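Local atomic coordinates of ABC-type amino acid transport system, permease component (Caldanaerobacter subterraneus subsp. tengcongensis MB4, PDB entry 4YMU), a protein that probably acts as the membrane-spanning part of an ABC importer for amino acids and binds arginine within the membrane domain. Residues C[154-157]-C[158-161]; C[193-196]-C[197-201]; C[30-33]-C[34-38]; C[65-68]-C[69-72]. All blocks are in the same frame, centred on the assembly; numbering follows the deposited sequence.

Contact 1: residues C[154-157]-C[158-161]; sequences IVML and KESA. With ARG (arginine), chain J; ARG (arginine), chain I.
Glu159, which runs alongside Val155, holds its carboxylate between the amino groups of two bound arginines. The two nitrogens lie on opposite sides of the carboxylate plane, and both reach OE2: N of the chain J arginine at 2.7 Å, N of the chain I arginine at 2.9 Å. The second flat group is the guanidinium of the chain I arginine. Met156 SD stands over it, 3.5 Å from NH1, while Val155 CG1 lies 3.8 Å from NH2. This is the C-terminal part of helix 129-160, one wall of the arginine pocket. Asn98, Glu152 and Leu67 also bond the chain I arginine, and Glu159 of the second subunit reaches in from across the interface; the chain J arginine sits in the matching site of the second subunit. The negative charge probably steadies both ammonium groups. A glutamine here would probably leave the two amino groups without their shared counter-charge. Lys158 bends at its third torsion (-67°) and makes a weak bond from NZ to O of the chain J arginine. Its stronger partner is the O of Arg63 of the second subunit. Val155 CG1 also touches Glu159 CG at 4.1 Å. Further along the helix, Ser160 OG is turned between its own backbone N and carbonyl carbon (chi1 71°). From there it donates to Leu157 O at 2.8 Å, tilted 26° from the carbonyl plane.

Contact 2: residues C[193-196]-C[197-201]; sequences AAIY and FVMTL
Met199 lays its methyl end against the two residues one turn earlier. CE is 3.9 Å from Tyr196 CD1 and approaches the ring obliquely. It is also 4.3 Å from Ile195 CG2. The side chains of Tyr196 and Met199 run side by side and point the same way. The last torsion of Met199 (chi3 -41°) curls CE back toward the helix, to 3.7 Å from Ile195 O. The methyl thus touches both the ring and the backbone of the earlier turn. Below this layer, regular backbone bonds set the spacing. Phe197 N donates to Ala193 O at 2.8 Å and Met199 N to Ile195 O at 2.9 Å. Val198 N and Thr200 N repeat the pattern with Ala194 O and Tyr196 O. Phe197 meets the preceding turn through CB, 3.4 Å from Ala194 O.

The polar ends are fixed by residues further out. Tyr196 OH is hydrogen-bonded to Thr172 OG1, which probably limits how the ring can move. Thr200 OG1 is bonded to the O of Gly64 of the second subunit, and Phe197 packs on Glu60 of that same chain. Helix 12-44 covers the other flank, with Leu19 and Leu23 against Met199 and Thr22 against Tyr196. The arrangement is that of an alpha-helix predicted to span the membrane, with apolar side chains meeting three and four residues apart, here on helix 186-214 where it borders the second subunit.

Contact 3: residues C[30-33]-C[34-38]; sequences VTIG and VLMGL
Ile32 and Met36 are brought together by their first torsions. Ile32 has CG2 anti to the backbone N and CG1 beside that N (chi1 -74°), which turns the CG2 methyl toward the next turn of the helix. Met36 has CG anti to its carbonyl carbon (chi1 -66°) and lies beside Ile32, pointing the same way. The sulfur meets the methyl: Ile32 CG2 to Met36 SD is 3.6 Å. Met36 CG also rests 3.1 Å from Ile32 O. On another side of the helix, Val34 CG2 comes 3.2 Å from Val30 O and 4.4 Å from Val30 CG1.

The backbone is less even here. Met36 N bonds well to Ile32 O at 2.9 Å, and Val34 N to Val30 O. Thr31 O receives two weak bonds, from Val34 N and from Leu35 N, both at 3.4 Å. Gly37 N adds to the unevenness: it donates to Gly33 O at 2.8 Å, but from 49° out of the carbonyl plane. The hydroxyl of Thr31 is bonded back to Phe27 O, one turn earlier.

Ile32 touches Ala96 and Met36 touches Ser100 of helix 87-112, whereas Leu35 is on the surface. Gly33 and Gly37 are both buried and have the spacing of a GxxxG sequence motif. The whole lies in the second half of helix 12-44, a predicted transmembrane helix of this permease.

Contact 4: residues C[65-68]-C[69-72]; sequences TPLL and VQLL. With ARG (arginine), chain I.
Thr65 and Gln70 meet at the start of helix 67-75, where Pro66 holds the N-cap position. This first turn forms part of the arginine pocket. The apolar contacts come in two places. Pro66 CB faces Val69 CG2 at 4.2 Å. Leu68 and Leu72 meet one turn apart at a slant, with Leu68 CD2 3.7 Å from Leu72 CG. The extended arm of Gln70 runs back past the start of the turn. Its CG lies anti to the carbonyl carbon (chi1 -66°), which sets it 3.5 Å from Pro66 O and 4.0 Å from Thr65 CG2. Leu67 crosses Gln70 at about a right angle. With an alanine in place of Gln70, Pro66 O is likely to lose its cover and the methyl of Thr65 its neighbour.

The backbone bonds start weakly and become regular. Gln70 N reaches Pro66 O only in a weak bond. Leu71 N then donates to Leu67 O at 2.9 Å, and Leu72 N to Leu68 O at the same length.

Around the turn, Leu67 and Gln70 touch Asn98 of helix 87-112. Pro66 packs on Tyr196 of the second subunit, and Val69 on Thr172 of that chain.

The ligand contact is of another kind. The helix start points a backbone N-H at the carboxylate of the chain I arginine, and the partial positive charge of that helix end probably helps to hold it. Leu67 CB is 3.2 Å from OXT, and Leu67 N donates to the same oxygen at 2.8 Å with an N-H angle of 162°.

How the contacts relate
Contacts 1 and 4 are buried and share the chain I arginine. Contact 1 takes its amino end with a side-chain acid; contact 4 takes its carboxylate with a backbone N-H. They touch where Glu159 OE1 meets Leu67 CD1. Contacts 2 and 3 are only partly buried, on two predicted transmembrane helices, and their side-chain meetings are apolar. Each touches contact 1, by way of Tyr196 or Met199 for 193-201 and Val30 for 30-38, but their nearest atoms are about 12 Å apart. Contacts 1, 2 and 4 also reach the second subunit; contact 3 touches no other protein chain.

Contact 1: residues C[154-157]-C[158-161]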
loop_
_atom_site.group_PDB
_atom_site.type_symbol
_atom_site.label_atom_id
_atom_site.label_comp_id
_atom_site.label_asym_id
_atom_site.label_seq_id
_atom_site.Cartn_x
_atom_site.Cartn_y
_atom_site.Cartn_z
ATOM N N ILE C 154 -13.787 -16.487 9.663
ATOM C CA ILE C 154 -13.617 -17.525 8.650
ATOM C C ILE C 154 -12.426 -18.413 8.996
ATOM O O ILE C 154 -12.508 -19.637 8.896
ATOM C CB ILE C 154 -13.438 -16.925 7.235
ATOM C CG1 ILE C 154 -14.715 -16.203 6.791
ATOM C CG2 ILE C 154 -13.047 -18.001 6.227
ATOM C CD1 ILE C 154 -14.621 -15.587 5.414
ATOM N N VAL C 155 -11.339 -17.793 9.439
ATOM C CA VAL C 155 -10.131 -18.521 9.805
ATOM C C VAL C 155 -10.392 -19.416 11.027
ATOM O O VAL C 155 -9.919 -20.561 11.094
ATOM C CB VAL C 155 -8.986 -17.550 10.124
ATOM C CG1 VAL C 155 -7.804 -18.290 10.722
ATOM C CG2 VAL C 155 -8.562 -16.827 8.869
ATOM N N MET C 156 -11.157 -18.889 11.978
ATOM C CA MET C 156 -11.445 -19.593 13.207
ATOM C C MET C 156 -12.321 -20.826 13.007
ATOM O O MET C 156 -12.289 -21.724 13.831
ATOM C CB MET C 156 -12.084 -18.642 14.216
ATOM C CG MET C 156 -11.097 -17.693 14.854
ATOM S SD MET C 156 -9.890 -18.554 15.891
ATOM C CE MET C 156 -10.828 -18.619 17.412
ATOM N N LEU C 157 -13.105 -20.860 11.930
ATOM C CA LEU C 157 -13.894 -22.043 11.584
ATOM C C LEU C 157 -12.947 -23.203 11.363
ATOM O O LEU C 157 -13.108 -24.279 11.944
ATOM C CB LEU C 157 -14.716 -21.814 10.315
ATOM C CG LEU C 157 -15.997 -20.998 10.495
ATOM C CD1 LEU C 157 -16.775 -20.930 9.193
ATOM C CD2 LEU C 157 -16.863 -21.590 11.603
ATOM N N LYS C 158 -11.958 -22.984 10.514
ATOM C CA LYS C 158 -10.950 -23.995 10.303
ATOM C C LYS C 158 -10.243 -24.286 11.629
ATOM O O LYS C 158 -10.047 -25.446 11.998
ATOM C CB LYS C 158 -9.956 -23.543 9.232
ATOM C CG LYS C 158 -10.588 -23.374 7.864
ATOM C CD LYS C 158 -9.540 -23.203 6.764
ATOM C CE LYS C 158 -8.783 -21.882 6.909
ATOM N NZ LYS C 158 -7.569 -21.831 6.028
ATOM N N GLU C 159 -9.915 -23.235 12.369
ATOM C CA GLU C 159 -9.162 -23.419 13.601
ATOM C C GLU C 159 -9.870 -24.298 14.644
ATOM O O GLU C 159 -9.214 -25.052 15.358
ATOM C CB GLU C 159 -8.760 -22.075 14.206
ATOM C CG GLU C 159 -7.680 -21.342 13.412
ATOM C CD GLU C 159 -6.336 -22.056 13.416
ATOM O OE1 GLU C 159 -6.096 -22.883 14.312
ATOM O OE2 GLU C 159 -5.500 -21.786 12.533
ATOM N N SER C 160 -11.197 -24.192 14.710
ATOM C CA SER C 160 -12.001 -24.824 15.741
ATOM C C SER C 160 -12.025 -26.353 15.599
ATOM O O SER C 160 -12.313 -27.061 16.556
ATOM C CB SER C 160 -13.424 -24.284 15.694
ATOM O OG SER C 160 -14.085 -24.777 14.544
ATOM N N ALA C 161 -11.690 -26.866 14.418
ATOM C CA ALA C 161 -11.611 -28.310 14.200
ATOM C C ALA C 161 -10.692 -28.979 15.221
ATOM O O ALA C 161 -10.708 -30.199 15.381
ATOM C CB ALA C 161 -11.130 -28.619 12.797
HETATM N N ARG J . -4.531 -23.858 11.077
HETATM C CA ARG J . -5.193 -23.295 9.903
HETATM C C ARG J . -5.829 -24.383 9.049
HETATM O O ARG J . -6.675 -24.080 8.197
HETATM C CB ARG J . -4.203 -22.488 9.051
HETATM C CG ARG J . -3.165 -23.328 8.323
HETATM C CD ARG J . -2.114 -22.449 7.701
HETATM N NE ARG J . -1.222 -23.187 6.809
HETATM C CZ ARG J . -0.112 -22.679 6.278
HETATM N NH1 ARG J . 0.242 -21.431 6.556
HETATM N NH2 ARG J . 0.640 -23.413 5.472
HETATM O OXT ARG J . -5.500 -25.571 9.174
HETATM N N ARG I . -3.011 -22.446 13.805
HETATM C CA ARG I . -2.093 -21.344 14.095
HETATM C C ARG I . -1.632 -21.348 15.543
HETATM O O ARG I . -0.733 -20.584 15.915
HETATM C CB ARG I . -2.744 -19.994 13.805
HETATM C CG ARG I . -3.838 -19.599 14.760
HETATM C CD ARG I . -4.547 -18.360 14.237
HETATM N NE ARG I . -5.474 -17.794 15.207
HETATM C CZ ARG I . -6.357 -16.844 14.927
HETATM N NH1 ARG I . -7.163 -16.388 15.878
HETATM N NH2 ARG I . -6.441 -16.358 13.693
HETATM O OXT ARG I . -2.169 -22.094 16.362
#

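Contact 2: residues C[193-196]-C[197-201]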
loop_
_atom_site.group_PDB
_atom_site.type_symbol
_atom_site.label_atom_id
_atom_site.label_comp_id
_atom_site.label_asym_id
_atom_site.label_seq_id
_atom_site.Cartn_x
_atom_site.Cartn_y
_atom_site.Cartn_z
ATOM N N ALA C 193 -14.290 -32.499 5.020
ATOM C CA ALA C 193 -13.452 -31.530 4.330
ATOM C C ALA C 193 -14.330 -30.711 3.393
ATOM O O ALA C 193 -14.344 -29.491 3.480
ATOM C CB ALA C 193 -12.341 -32.222 3.559
ATOM N N ALA C 194 -15.097 -31.396 2.545
ATOM C CA ALA C 194 -16.052 -30.750 1.651
ATOM C C ALA C 194 -16.972 -29.773 2.392
ATOM O O ALA C 194 -17.178 -28.648 1.931
ATOM C CB ALA C 194 -16.868 -31.783 0.897
ATOM N N ILE C 195 -17.520 -30.181 3.531
ATOM C CA ILE C 195 -18.371 -29.263 4.286
ATOM C C ILE C 195 -17.584 -28.017 4.729
ATOM O O ILE C 195 -18.091 -26.891 4.649
ATOM C CB ILE C 195 -19.022 -29.927 5.524
ATOM C CG1 ILE C 195 -19.929 -31.084 5.114
ATOM C CG2 ILE C 195 -19.856 -28.934 6.298
ATOM C CD1 ILE C 195 -20.717 -31.669 6.285
ATOM N N TYR C 196 -16.348 -28.220 5.188
ATOM C CA TYR C 196 -15.497 -27.105 5.610
ATOM C C TYR C 196 -15.261 -26.162 4.440
ATOM O O TYR C 196 -15.317 -24.952 4.598
ATOM C CB TYR C 196 -14.145 -27.593 6.160
ATOM C CG TYR C 196 -14.151 -27.925 7.644
ATOM C CD1 TYR C 196 -14.312 -26.927 8.595
ATOM C CD2 TYR C 196 -13.994 -29.241 8.090
ATOM C CE1 TYR C 196 -14.320 -27.223 9.952
ATOM C CE2 TYR C 196 -14.003 -29.554 9.454
ATOM C CZ TYR C 196 -14.170 -28.544 10.383
ATOM O OH TYR C 196 -14.181 -28.842 11.736
ATOM N N PHE C 197 -15.022 -26.736 3.270
ATOM C CA PHE C 197 -14.747 -25.979 2.070
ATOM C C PHE C 197 -15.942 -25.123 1.689
ATOM O O PHE C 197 -15.808 -23.916 1.460
ATOM C CB PHE C 197 -14.400 -26.904 0.919
ATOM C CG PHE C 197 -14.007 -26.174 -0.328
ATOM C CD1 PHE C 197 -12.775 -25.542 -0.416
ATOM C CD2 PHE C 197 -14.880 -26.086 -1.402
ATOM C CE1 PHE C 197 -12.408 -24.861 -1.565
ATOM C CE2 PHE C 197 -14.518 -25.403 -2.553
ATOM C CZ PHE C 197 -13.281 -24.790 -2.634
ATOM N N VAL C 198 -17.108 -25.755 1.607
ATOM C CA VAL C 198 -18.326 -25.041 1.254
ATOM C C VAL C 198 -18.633 -23.922 2.257
ATOM O O VAL C 198 -19.067 -22.832 1.872
ATOM C CB VAL C 198 -19.511 -26.008 1.044
ATOM C CG1 VAL C 198 -20.832 -25.330 1.324
ATOM C CG2 VAL C 198 -19.464 -26.571 -0.378
ATOM N N MET C 199 -18.374 -24.176 3.535
ATOM C CA MET C 199 -18.542 -23.138 4.550
ATOM C C MET C 199 -17.599 -21.958 4.295
ATOM O O MET C 199 -17.998 -20.783 4.373
ATOM C CB MET C 199 -18.280 -23.702 5.940
ATOM C CG MET C 199 -19.458 -23.603 6.877
ATOM S SD MET C 199 -18.948 -24.120 8.520
ATOM C CE MET C 199 -17.920 -25.534 8.091
ATOM N N THR C 200 -16.341 -22.291 4.014
ATOM C CA THR C 200 -15.317 -21.302 3.755
ATOM C C THR C 200 -15.734 -20.407 2.587
ATOM O O THR C 200 -15.741 -19.185 2.715
ATOM C CB THR C 200 -13.968 -21.981 3.451
ATOM O OG1 THR C 200 -13.314 -22.315 4.679
ATOM C CG2 THR C 200 -13.059 -21.057 2.617
ATOM N N LEU C 201 -16.111 -21.028 1.469
ATOM C CA LEU C 201 -16.583 -20.319 0.283
ATOM C C LEU C 201 -17.772 -19.423 0.594
ATOM O O LEU C 201 -17.785 -18.247 0.220
ATOM C CB LEU C 201 -16.985 -21.296 -0.815
ATOM C CG LEU C 201 -15.903 -21.965 -1.656
ATOM C CD1 LEU C 201 -16.567 -22.639 -2.829
ATOM C CD2 LEU C 201 -14.847 -20.984 -2.132
#

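Contact 3: residues C[30-33]-C[34-38]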
loop_
_atom_site.group_PDB
_atom_site.type_symbol
_atom_site.label_atom_id
_atom_site.label_comp_id
_atom_site.label_asym_id
_atom_site.label_seq_id
_atom_site.Cartn_x
_atom_site.Cartn_y
_atom_site.Cartn_z
ATOM N N VAL C 30 -15.269 -16.463 18.895
ATOM C CA VAL C 30 -14.958 -15.244 18.172
ATOM C C VAL C 30 -15.670 -14.043 18.797
ATOM O O VAL C 30 -15.053 -12.994 18.981
ATOM C CB VAL C 30 -15.290 -15.371 16.679
ATOM C CG1 VAL C 30 -15.181 -14.020 16.002
ATOM C CG2 VAL C 30 -14.343 -16.373 16.020
ATOM N N THR C 31 -16.957 -14.196 19.111
ATOM C CA THR C 31 -17.709 -13.141 19.790
ATOM C C THR C 31 -17.020 -12.695 21.074
ATOM O O THR C 31 -16.826 -11.503 21.304
ATOM C CB THR C 31 -19.135 -13.579 20.137
ATOM O OG1 THR C 31 -19.930 -13.600 18.951
ATOM C CG2 THR C 31 -19.761 -12.605 21.113
ATOM N N ILE C 32 -16.635 -13.667 21.893
ATOM C CA ILE C 32 -15.964 -13.394 23.154
ATOM C C ILE C 32 -14.560 -12.872 22.890
ATOM O O ILE C 32 -14.094 -11.959 23.568
ATOM C CB ILE C 32 -15.916 -14.669 24.048
ATOM C CG1 ILE C 32 -17.301 -14.950 24.651
ATOM C CG2 ILE C 32 -14.910 -14.509 25.167
ATOM C CD1 ILE C 32 -17.414 -16.289 25.328
ATOM N N GLY C 33 -13.904 -13.443 21.883
ATOM C CA GLY C 33 -12.555 -13.041 21.507
ATOM C C GLY C 33 -12.463 -11.595 21.035
ATOM O O GLY C 33 -11.405 -10.967 21.121
ATOM N N VAL C 34 -13.578 -11.074 20.532
ATOM C CA VAL C 34 -13.651 -9.694 20.082
ATOM C C VAL C 34 -13.750 -8.757 21.280
ATOM O O VAL C 34 -12.967 -7.812 21.400
ATOM C CB VAL C 34 -14.860 -9.471 19.153
ATOM C CG1 VAL C 34 -15.218 -7.995 19.074
ATOM C CG2 VAL C 34 -14.570 -10.032 17.769
ATOM N N LEU C 35 -14.707 -9.027 22.166
ATOM C CA LEU C 35 -14.900 -8.212 23.364
ATOM C C LEU C 35 -13.634 -8.210 24.197
ATOM O O LEU C 35 -13.183 -7.169 24.670
ATOM C CB LEU C 35 -16.054 -8.738 24.210
ATOM C CG LEU C 35 -17.431 -8.123 23.971
ATOM C CD1 LEU C 35 -17.859 -8.314 22.523
ATOM C CD2 LEU C 35 -18.446 -8.714 24.923
ATOM N N MET C 36 -13.052 -9.384 24.362
ATOM C CA MET C 36 -11.791 -9.478 25.061
ATOM C C MET C 36 -10.737 -8.701 24.283
ATOM O O MET C 36 -9.996 -7.909 24.860
ATOM C CB MET C 36 -11.369 -10.939 25.179
ATOM C CG MET C 36 -12.279 -11.780 26.052
ATOM S SD MET C 36 -11.637 -13.457 26.188
ATOM C CE MET C 36 -10.349 -13.168 27.401
ATOM N N GLY C 37 -10.701 -8.915 22.969
ATOM C CA GLY C 37 -9.699 -8.301 22.105
ATOM C C GLY C 37 -9.707 -6.783 22.164
ATOM O O GLY C 37 -8.645 -6.161 22.264
ATOM N N LEU C 38 -10.908 -6.204 22.120
ATOM C CA LEU C 38 -11.115 -4.763 22.268
ATOM C C LEU C 38 -10.523 -4.257 23.577
ATOM O O LEU C 38 -9.845 -3.231 23.628
ATOM C CB LEU C 38 -12.616 -4.453 22.247
ATOM C CG LEU C 38 -13.043 -3.027 22.609
ATOM C CD1 LEU C 38 -12.353 -1.989 21.726
ATOM C CD2 LEU C 38 -14.560 -2.896 22.518
#

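Contact 4: residues C[65-68]-C[69-72]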
loop_
_atom_site.group_PDB
_atom_site.type_symbol
_atom_site.label_atom_id
_atom_site.label_comp_id
_atom_site.label_asym_id
_atom_site.label_seq_id
_atom_site.Cartn_x
_atom_site.Cartn_y
_atom_site.Cartn_z
ATOM N N THR C 65 2.548 -18.507 19.937
ATOM C CA THR C 65 2.472 -19.817 20.580
ATOM C C THR C 65 1.262 -20.624 20.050
ATOM O O THR C 65 0.199 -20.059 19.792
ATOM C CB THR C 65 2.433 -19.598 22.119
ATOM O OG1 THR C 65 3.282 -20.540 22.775
ATOM C CG2 THR C 65 1.024 -19.626 22.672
ATOM N N PRO C 66 1.425 -21.943 19.847
ATOM C CA PRO C 66 0.386 -22.722 19.147
ATOM C C PRO C 66 -0.970 -22.795 19.863
ATOM O O PRO C 66 -1.026 -22.878 21.105
ATOM C CB PRO C 66 1.006 -24.125 19.039
ATOM C CG PRO C 66 2.476 -23.905 19.147
ATOM C CD PRO C 66 2.617 -22.764 20.125
ATOM N N LEU C 67 -2.049 -22.746 19.076
ATOM C CA LEU C 67 -3.413 -22.865 19.600
ATOM C C LEU C 67 -3.591 -24.206 20.333
ATOM O O LEU C 67 -4.261 -24.262 21.355
ATOM C CB LEU C 67 -4.425 -22.789 18.454
ATOM C CG LEU C 67 -5.855 -22.263 18.659
ATOM C CD1 LEU C 67 -6.848 -23.070 17.834
ATOM C CD2 LEU C 67 -6.295 -22.153 20.104
ATOM N N LEU C 68 -3.021 -25.278 19.781
ATOM C CA LEU C 68 -3.128 -26.616 20.368
ATOM C C LEU C 68 -2.633 -26.575 21.801
ATOM O O LEU C 68 -3.358 -26.965 22.739
ATOM C CB LEU C 68 -2.284 -27.625 19.582
ATOM C CG LEU C 68 -2.754 -29.076 19.393
ATOM C CD1 LEU C 68 -1.566 -30.020 19.311
ATOM C CD2 LEU C 68 -3.751 -29.537 20.453
ATOM N N VAL C 69 -1.409 -26.074 21.967
ATOM C CA VAL C 69 -0.795 -25.993 23.282
ATOM C C VAL C 69 -1.670 -25.229 24.284
ATOM O O VAL C 69 -1.777 -25.625 25.437
ATOM C CB VAL C 69 0.644 -25.444 23.205
ATOM C CG1 VAL C 69 1.201 -25.128 24.575
ATOM C CG2 VAL C 69 1.544 -26.426 22.463
ATOM N N GLN C 70 -2.364 -24.199 23.824
ATOM C CA GLN C 70 -3.260 -23.433 24.691
ATOM C C GLN C 70 -4.480 -24.265 25.077
ATOM O O GLN C 70 -4.914 -24.248 26.242
ATOM C CB GLN C 70 -3.693 -22.135 24.004
ATOM C CG GLN C 70 -2.553 -21.146 23.779
ATOM C CD GLN C 70 -2.834 -20.099 22.681
ATOM O OE1 GLN C 70 -1.918 -19.642 21.999
ATOM N NE2 GLN C 70 -4.100 -19.727 22.513
ATOM N N LEU C 71 -5.035 -24.975 24.093
ATOM C CA LEU C 71 -6.176 -25.863 24.316
ATOM C C LEU C 71 -5.847 -26.872 25.412
ATOM O O LEU C 71 -6.541 -26.956 26.427
ATOM C CB LEU C 71 -6.519 -26.635 23.041
ATOM C CG LEU C 71 -7.985 -26.924 22.676
ATOM C CD1 LEU C 71 -8.174 -28.372 22.246
ATOM C CD2 LEU C 71 -8.961 -26.537 23.767
ATOM N N LEU C 72 -4.783 -27.639 25.185
ATOM C CA LEU C 72 -4.367 -28.681 26.112
ATOM C C LEU C 72 -3.995 -28.099 27.477
ATOM O O LEU C 72 -4.343 -28.669 28.519
ATOM C CB LEU C 72 -3.176 -29.444 25.532
ATOM C CG LEU C 72 -3.407 -30.015 24.137
ATOM C CD1 LEU C 72 -2.218 -30.836 23.710
ATOM C CD2 LEU C 72 -4.679 -30.826 24.084
HETATM N N ARG I . -3.011 -22.446 13.805
HETATM C CA ARG I . -2.093 -21.344 14.095
HETATM C C ARG I . -1.632 -21.348 15.543
HETATM O O ARG I . -0.733 -20.584 15.915
HETATM C CB ARG I . -2.744 -19.994 13.805
HETATM C CG ARG I . -3.838 -19.599 14.760
HETATM C CD ARG I . -4.547 -18.360 14.237
HETATM N NE ARG I . -5.474 -17.794 15.207
HETATM C CZ ARG I . -6.357 -16.844 14.927
HETATM N NH1 ARG I . -7.163 -16.388 15.878
HETATM N NH2 ARG I . -6.441 -16.358 13.693
HETATM O OXT ARG I . -2.169 -22.094 16.362
#